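Hypothetical protein (Caulobacter crescentus, PDB 4GOQ) is of unknown function but belongs to the DUF1491 family of small alpha/beta proteins, with a mixed five-stranded sheet flanked by helices. Local coordinates at residues A[38-43]-A[92-97]; A[26-31]-A[88-93]. One frame throughout, in Å; residues are numbered along the deposited sequence.

Interaction 1: residues A[38-43]-A[92-97]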
ATOM      1  N   LEU A  38      -3.055  -0.085  -3.314  1.00 25.56           N
ATOM      2  CA  LEU A  38      -1.634  -0.377  -3.442  1.00 24.77           C
ATOM      3  C   LEU A  38      -0.941   0.381  -2.342  1.00 26.24           C
ATOM      4  O   LEU A  38      -1.166   1.574  -2.211  1.00 26.80           O
ATOM      5  CB  LEU A  38      -1.026   0.056  -4.798  1.00 26.70           C
ATOM      6  CG  LEU A  38      -1.268  -0.758  -6.048  1.00 33.83           C
ATOM      7  CD1 LEU A  38      -0.371  -0.225  -7.184  1.00 32.43           C
ATOM      8  CD2 LEU A  38      -0.978  -2.263  -5.827  1.00 38.48           C
ATOM      9  N   VAL A  39      -0.065  -0.272  -1.584  1.00 23.78           N
ATOM     10  CA  VAL A  39       0.693   0.413  -0.544  1.00 23.17           C
ATOM     11  C   VAL A  39       2.171   0.345  -0.900  1.00 25.83           C
ATOM     12  O   VAL A  39       2.703  -0.746  -1.059  1.00 25.69           O
ATOM     13  CB  VAL A  39       0.427  -0.164   0.875  1.00 25.62           C
ATOM     14  CG1 VAL A  39       1.289   0.537   1.932  1.00 25.66           C
ATOM     15  CG2 VAL A  39      -1.049  -0.080   1.232  1.00 25.11           C
ATOM     16  N   LYS A  40       2.814   1.507  -1.021  1.00 24.06           N
ATOM     17  CA  LYS A  40       4.254   1.618  -1.273  1.00 23.77           C
ATOM     18  C   LYS A  40       4.923   1.983   0.038  1.00 28.66           C
ATOM     19  O   LYS A  40       4.702   3.076   0.536  1.00 28.86           O
ATOM     20  CB  LYS A  40       4.528   2.684  -2.341  1.00 25.55           C
ATOM     21  CG  LYS A  40       6.022   2.806  -2.700  1.00 27.07           C
ATOM     22  CD  LYS A  40       6.142   3.996  -3.687  1.00 31.61           C
ATOM     23  CE  LYS A  40       7.532   4.316  -4.069  1.00 42.03           C
ATOM     24  NZ  LYS A  40       7.587   5.644  -4.757  1.00 32.30           N
ATOM     25  N   ALA A  41       5.721   1.072   0.612  1.00 26.85           N
ATOM     26  CA  ALA A  41       6.396   1.325   1.884  1.00 25.43           C
ATOM     27  C   ALA A  41       7.873   1.592   1.617  1.00 27.88           C
ATOM     28  O   ALA A  41       8.567   0.732   1.096  1.00 26.76           O
ATOM     29  CB  ALA A  41       6.210   0.136   2.820  1.00 25.47           C
ATOM     30  N   VAL A  42       8.322   2.809   1.902  1.00 27.05           N
ATOM     31  CA  VAL A  42       9.697   3.228   1.632  1.00 29.74           C
ATOM     32  C   VAL A  42      10.476   3.223   2.933  1.00 37.28           C
ATOM     33  O   VAL A  42      10.049   3.856   3.905  1.00 36.28           O
ATOM     34  CB  VAL A  42       9.764   4.627   0.929  1.00 33.54           C
ATOM     35  CG1 VAL A  42      11.217   5.064   0.687  1.00 34.55           C
ATOM     36  CG2 VAL A  42       8.979   4.628  -0.382  1.00 32.30           C
ATOM     37  N   ASP A  43      11.622   2.511   2.933  1.00 37.44           N
ATOM     38  CA  ASP A  43      12.547   2.425   4.064  1.00 38.93           C
ATOM     39  C   ASP A  43      13.600   3.487   3.833  1.00 46.58           C
ATOM     40  O   ASP A  43      14.447   3.350   2.941  1.00 45.60           O
ATOM     41  CB  ASP A  43      13.136   1.000   4.200  1.00 40.62           C
ATOM     42  CG  ASP A  43      13.954   0.719   5.469  1.00 47.41           C
ATOM     43  OD1 ASP A  43      14.582   1.670   6.003  1.00 47.81           O
ATOM     44  OD2 ASP A  43      13.995  -0.463   5.905  1.00 46.34           O
ATOM     45  N   VAL A  92      -3.619   4.529  -4.117  1.00 24.71           N
ATOM     46  CA  VAL A  92      -2.193   4.316  -3.927  1.00 23.14           C
ATOM     47  C   VAL A  92      -1.832   5.095  -2.683  1.00 24.79           C
ATOM     48  O   VAL A  92      -2.128   6.292  -2.598  1.00 23.98           O
ATOM     49  CB  VAL A  92      -1.297   4.691  -5.150  1.00 26.35           C
ATOM     50  CG1 VAL A  92       0.193   4.457  -4.824  1.00 24.93           C
ATOM     51  CG2 VAL A  92      -1.702   3.894  -6.406  1.00 26.24           C
ATOM     52  N   VAL A  93      -1.201   4.418  -1.717  1.00 23.26           N
ATOM     53  CA  VAL A  93      -0.805   5.029  -0.457  1.00 22.09           C
ATOM     54  C   VAL A  93       0.687   4.884  -0.334  1.00 27.97           C
ATOM     55  O   VAL A  93       1.207   3.771  -0.483  1.00 28.17           O
ATOM     56  CB  VAL A  93      -1.549   4.408   0.768  1.00 26.15           C
ATOM     57  CG1 VAL A  93      -1.014   5.006   2.065  1.00 26.00           C
ATOM     58  CG2 VAL A  93      -3.071   4.631   0.670  1.00 26.12           C
ATOM     59  N   GLU A  94       1.390   5.997  -0.108  1.00 24.65           N
ATOM     60  CA  GLU A  94       2.851   5.928   0.024  1.00 24.96           C
ATOM     61  C   GLU A  94       3.196   6.233   1.471  1.00 29.49           C
ATOM     62  O   GLU A  94       2.667   7.181   2.058  1.00 27.86           O
ATOM     63  CB  GLU A  94       3.528   6.913  -0.972  1.00 27.00           C
ATOM     64  CG  GLU A  94       5.037   6.813  -1.015  1.00 37.42           C
ATOM     65  CD  GLU A  94       5.674   7.511  -2.209  1.00 58.44           C
ATOM     66  OE1 GLU A  94       5.034   8.420  -2.782  1.00 46.10           O
ATOM     67  OE2 GLU A  94       6.816   7.152  -2.572  1.00 59.05           O
ATOM     68  N   ILE A  95       4.008   5.359   2.079  1.00 28.01           N
ATOM     69  CA  ILE A  95       4.420   5.500   3.463  1.00 27.26           C
ATOM     70  C   ILE A  95       5.942   5.548   3.489  1.00 32.36           C
ATOM     71  O   ILE A  95       6.601   4.638   2.986  1.00 32.02           O
ATOM     72  CB  ILE A  95       3.842   4.355   4.350  1.00 29.26           C
ATOM     73  CG1 ILE A  95       2.266   4.378   4.366  1.00 30.05           C
ATOM     74  CG2 ILE A  95       4.425   4.430   5.773  1.00 30.49           C
ATOM     75  CD1 ILE A  95       1.645   3.190   4.917  1.00 34.42           C
ATOM     76  N   GLU A  96       6.487   6.603   4.080  1.00 30.59           N
ATOM     77  CA  GLU A  96       7.915   6.792   4.216  1.00 31.96           C
ATOM     78  C   GLU A  96       8.258   6.703   5.688  1.00 34.33           C
ATOM     79  O   GLU A  96       7.816   7.522   6.493  1.00 34.22           O
ATOM     80  CB  GLU A  96       8.351   8.112   3.593  1.00 35.95           C
ATOM     81  CG  GLU A  96       8.533   8.044   2.088  1.00 51.99           C
ATOM     82  CD  GLU A  96       8.930   9.361   1.451  1.00 83.24           C
ATOM     83  OE1 GLU A  96       8.039  10.214   1.239  1.00 91.54           O
ATOM     84  OE2 GLU A  96      10.134   9.536   1.157  1.00 82.24           O
ATOM     85  N   ASP A  97       8.986   5.652   6.054  1.00 31.24           N
ATOM     86  CA  ASP A  97       9.292   5.398   7.444  1.00 31.77           C
ATOM     87  C   ASP A  97      10.760   5.073   7.626  1.00 38.10           C
ATOM     88  O   ASP A  97      11.350   4.386   6.787  1.00 37.64           O
ATOM     89  CB  ASP A  97       8.417   4.238   7.963  1.00 33.06           C
ATOM     90  CG  ASP A  97       8.633   3.906   9.428  1.00 38.72           C
ATOM     91  OD1 ASP A  97       8.339   4.774  10.288  1.00 40.49           O
ATOM     92  OD2 ASP A  97       9.072   2.775   9.719  1.00 37.17           O
TER
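Lys40 and Glu94 reach out side by side from neighbouring strands and end in a salt bridge, Lys40 NZ lying 2.8 Å from Glu94 OE2. The ammonium comes from above the carboxylate plane, 48° out of it. Both chains are extended, with CG anti to the backbone N (chi1 -177° in Lys40, -174° in Glu94), and this keeps them alongside one another, Lys40 CD 3.4 Å from Glu94 OE2. On the same face, Val42 CB rests on Glu96 CG at 3.8 Å. Through the opposite face, Val39 CG1 meets Ile95 CD1 at 4.0 Å, under Leu13 of helix 6-19. The backbones beneath form a parallel pair of strands inside the mixed sheet, Val39 level with Val93 and Ala41 with Ile95. Five nearly straight N-H...O bonds join them, among them Lys40 N to Val93 O (2.8 Å) and Val42 N to Ile95 O (2.7 Å). Lys40 NZ also forms salt bridges with Asp77, its strongest polar partner, and Glu73, so three carboxylates share one buried lysine; a methionine in its place would probably leave all three without their common ammonium. At the C-terminal end Asp97 OD1 pairs with Arg101, while Asp43 OD1 accepts from Glu46 N.

Interaction 2: residues A[26-31]-A[88-93]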
ATOM      1  N   VAL A  26      -1.748   9.955   0.470  1.00 25.81           N
ATOM      2  CA  VAL A  26      -2.570   9.304  -0.537  1.00 24.57           C
ATOM      3  C   VAL A  26      -2.014   9.818  -1.874  1.00 28.85           C
ATOM      4  O   VAL A  26      -2.190  10.997  -2.210  1.00 30.09           O
ATOM      5  CB  VAL A  26      -4.074   9.613  -0.330  1.00 28.10           C
ATOM      6  CG1 VAL A  26      -4.889   9.127  -1.531  1.00 28.03           C
ATOM      7  CG2 VAL A  26      -4.584   8.961   0.965  1.00 26.90           C
ATOM      8  N   ALA A  27      -1.325   8.943  -2.606  1.00 25.39           N
ATOM      9  CA  ALA A  27      -0.729   9.261  -3.916  1.00 25.35           C
ATOM     10  C   ALA A  27      -1.763   9.137  -5.018  1.00 27.88           C
ATOM     11  O   ALA A  27      -1.597   9.724  -6.077  1.00 26.75           O
ATOM     12  CB  ALA A  27       0.450   8.358  -4.199  1.00 25.75           C
ATOM     13  N   ARG A  28      -2.819   8.363  -4.777  1.00 25.63           N
ATOM     14  CA  ARG A  28      -3.941   8.257  -5.718  1.00 26.92           C
ATOM     15  C   ARG A  28      -5.213   7.964  -4.933  1.00 27.50           C
ATOM     16  O   ARG A  28      -5.283   6.990  -4.182  1.00 25.12           O
ATOM     17  CB  ARG A  28      -3.708   7.211  -6.829  1.00 25.67           C
ATOM     18  CG  ARG A  28      -4.711   7.342  -7.973  1.00 27.07           C
ATOM     19  CD  ARG A  28      -4.528   6.274  -9.047  1.00 26.72           C
ATOM     20  NE  ARG A  28      -5.340   6.545 -10.257  1.00 28.31           N
ATOM     21  CZ  ARG A  28      -6.608   6.170 -10.426  1.00 33.99           C
ATOM     22  NH1 ARG A  28      -7.250   5.516  -9.467  1.00 28.01           N
ATOM     23  NH2 ARG A  28      -7.248   6.463 -11.550  1.00 28.65           N
ATOM     24  N   LYS A  29      -6.206   8.823  -5.094  1.00 25.39           N
ATOM     25  CA  LYS A  29      -7.484   8.641  -4.418  1.00 27.77           C
ATOM     26  C   LYS A  29      -8.389   7.834  -5.334  1.00 33.15           C
ATOM     27  O   LYS A  29      -8.816   8.360  -6.363  1.00 33.10           O
ATOM     28  CB  LYS A  29      -8.096  10.033  -4.103  1.00 31.35           C
ATOM     29  CG  LYS A  29      -9.201  10.012  -3.057  1.00 46.01           C
ATOM     30  CD  LYS A  29      -9.685  11.429  -2.721  1.00 57.34           C
ATOM     31  CE  LYS A  29     -10.651  11.991  -3.744  1.00 72.09           C
ATOM     32  NZ  LYS A  29     -10.842  13.458  -3.577  1.00 85.57           N
ATOM     33  N   GLY A  30      -8.665   6.578  -4.975  1.00 28.99           N
ATOM     34  CA  GLY A  30      -9.533   5.741  -5.797  1.00 28.53           C
ATOM     35  C   GLY A  30     -10.989   5.780  -5.370  1.00 31.39           C
ATOM     36  O   GLY A  30     -11.409   6.724  -4.683  1.00 30.44           O
ATOM     37  N   ASP A  31     -11.774   4.757  -5.786  1.00 26.41           N
ATOM     38  CA  ASP A  31     -13.193   4.641  -5.448  1.00 27.25           C
ATOM     39  C   ASP A  31     -13.362   4.500  -3.926  1.00 28.72           C
ATOM     40  O   ASP A  31     -12.781   3.600  -3.315  1.00 28.25           O
ATOM     41  CB  ASP A  31     -13.881   3.465  -6.190  1.00 29.76           C
ATOM     42  CG  ASP A  31     -15.364   3.341  -5.856  1.00 37.02           C
ATOM     43  OD1 ASP A  31     -16.135   4.223  -6.272  1.00 39.10           O
ATOM     44  OD2 ASP A  31     -15.731   2.423  -5.080  1.00 34.51           O
ATOM     45  N   PRO A  88      -8.796   1.828 -12.861  1.00 30.58           N
ATOM     46  CA  PRO A  88      -8.941   3.272 -12.593  1.00 29.86           C
ATOM     47  C   PRO A  88      -9.585   3.618 -11.237  1.00 31.75           C
ATOM     48  O   PRO A  88      -9.598   4.795 -10.879  1.00 30.87           O
ATOM     49  CB  PRO A  88      -9.837   3.744 -13.754  1.00 33.39           C
ATOM     50  CG  PRO A  88      -9.548   2.736 -14.855  1.00 38.26           C
ATOM     51  CD  PRO A  88      -9.525   1.451 -14.090  1.00 33.37           C
ATOM     52  N   ASP A  89     -10.092   2.619 -10.473  1.00 27.94           N
ATOM     53  CA  ASP A  89     -10.685   2.837  -9.135  1.00 26.71           C
ATOM     54  C   ASP A  89      -9.646   2.622  -8.007  1.00 28.25           C
ATOM     55  O   ASP A  89      -9.990   2.684  -6.812  1.00 27.06           O
ATOM     56  CB  ASP A  89     -11.866   1.854  -8.930  1.00 28.53           C
ATOM     57  CG  ASP A  89     -13.130   2.200  -9.702  1.00 39.56           C
ATOM     58  OD1 ASP A  89     -13.255   3.363 -10.154  1.00 40.97           O
ATOM     59  OD2 ASP A  89     -14.019   1.328  -9.803  1.00 43.24           O
ATOM     60  N   ILE A  90      -8.399   2.298  -8.379  1.00 26.16           N
ATOM     61  CA  ILE A  90      -7.369   1.964  -7.391  1.00 26.34           C
ATOM     62  C   ILE A  90      -6.841   3.187  -6.585  1.00 28.85           C
ATOM     63  O   ILE A  90      -6.667   4.296  -7.107  1.00 29.08           O
ATOM     64  CB  ILE A  90      -6.185   1.179  -8.046  1.00 30.14           C
ATOM     65  CG1 ILE A  90      -5.500   0.254  -7.027  1.00 31.32           C
ATOM     66  CG2 ILE A  90      -5.168   2.113  -8.778  1.00 28.30           C
ATOM     67  CD1 ILE A  90      -4.503  -0.850  -7.657  1.00 31.13           C
ATOM     68  N   TRP A  91      -6.569   2.930  -5.304  1.00 23.46           N
ATOM     69  CA  TRP A  91      -5.913   3.836  -4.379  1.00 23.12           C
ATOM     70  C   TRP A  91      -4.448   3.519  -4.360  1.00 26.74           C
ATOM     71  O   TRP A  91      -4.063   2.363  -4.545  1.00 24.59           O
ATOM     72  CB  TRP A  91      -6.451   3.654  -2.943  1.00 22.56           C
ATOM     73  CG  TRP A  91      -7.847   4.159  -2.724  1.00 23.44           C
ATOM     74  CD1 TRP A  91      -9.005   3.589  -3.156  1.00 25.85           C
ATOM     75  CD2 TRP A  91      -8.221   5.282  -1.925  1.00 23.62           C
ATOM     76  NE1 TRP A  91     -10.086   4.300  -2.685  1.00 25.14           N
ATOM     77  CE2 TRP A  91      -9.632   5.353  -1.935  1.00 26.76           C
ATOM     78  CE3 TRP A  91      -7.494   6.254  -1.212  1.00 25.31           C
ATOM     79  CZ2 TRP A  91     -10.340   6.347  -1.246  1.00 26.86           C
ATOM     80  CZ3 TRP A  91      -8.189   7.251  -0.542  1.00 27.44           C
ATOM     81  CH2 TRP A  91      -9.598   7.290  -0.560  1.00 29.31           C
ATOM     82  N   VAL A  92      -3.619   4.529  -4.117  1.00 24.71           N
ATOM     83  CA  VAL A  92      -2.193   4.316  -3.927  1.00 23.14           C
ATOM     84  C   VAL A  92      -1.832   5.095  -2.683  1.00 24.79           C
ATOM     85  O   VAL A  92      -2.128   6.292  -2.598  1.00 23.98           O
ATOM     86  CB  VAL A  92      -1.297   4.691  -5.150  1.00 26.35           C
ATOM     87  CG1 VAL A  92       0.193   4.457  -4.824  1.00 24.93           C
ATOM     88  CG2 VAL A  92      -1.702   3.894  -6.406  1.00 26.24           C
ATOM     89  N   VAL A  93      -1.201   4.418  -1.717  1.00 23.26           N
ATOM     90  CA  VAL A  93      -0.805   5.029  -0.457  1.00 22.09           C
ATOM     91  C   VAL A  93       0.687   4.884  -0.334  1.00 27.97           C
ATOM     92  O   VAL A  93       1.207   3.771  -0.483  1.00 28.17           O
ATOM     93  CB  VAL A  93      -1.549   4.408   0.768  1.00 26.15           C
ATOM     94  CG1 VAL A  93      -1.014   5.006   2.065  1.00 26.00           C
ATOM     95  CG2 VAL A  93      -3.071   4.631   0.670  1.00 26.12           C
TER
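Trp91 lays one face of its indole against the backbone of Lys29 and Gly30. Gly30 CA sits over the five-membered ring, 3.6 Å from its centroid and 19° off the normal, and Gly30 N lies above the same face, offset toward the rim. At the far end of the indole the side chain of Lys29 runs alongside, its CG 3.7 Å from Trp91 CH2 in an off-centre CH-pi contact, while Val26 CG1 approaches CE3 obliquely. The ring edge is also engaged: Trp91 NE1 donates to Asp31 O over 2.9 Å, almost straight at 175° and with the oxygen in the ring plane, although the nitrogen stands well above the carbonyl plane. Together, face and edge contacts fix the rotation of the indole. Gly30, with no side chain, lets its CA come to 3.3 Å from Asp89 O.

The end of strand 23-28 pairs antiparallel with the start of strand 91-97, and a classic beta bulge interrupts the register: Ala27 and Arg28 both face Val92, and their amides share Val92 O, at 2.8 Å from Ala27 N and 3.1 Å from Arg28 N.

From the bulge, the Arg28 side chain stretches out fully from CG to NE, with CG anti to the backbone N (chi1 -166°), and so carries its guanidinium along the incoming 88-90 loop. There NH1 bonds to Ile90 O on a lone pair (2.7 Å) and also to Pro88 O, which NH2 grips as well at 3.0 Å. Both carbonyls lie at the guanidinium edge, near its plane, so three bonds hold it edge-on to the loop and fix its rotation, with Ala84 of helix 74-86 beside the arginine chain. Past Gly30, Asp31 N donates to Asp89 O, and Asp31 OD2 accepts from Ala34 N.

Overall arrangement
Interactions 1 and 2 lie on the two sides of strand 91-97, their centres about 13 Å apart, and share Val92 and Val93. Along the chain the order is 26-31, then 38-43, and finally 88-97, which comes after helix 74-86 and whose strand 91-97 inserts between the two earlier strands. In the sheet, 23-28 is an outermost strand, antiparallel to 91-97, whereas 37-43 runs parallel to it. The two contacts also meet directly: Leu38 N probably bonds to Trp91 O at 2.9 Å, and Leu38 CG packs on Ile90 CD1. The late strand therefore joins the N-terminal edge of the sheet to its middle, with interaction 1 the more buried.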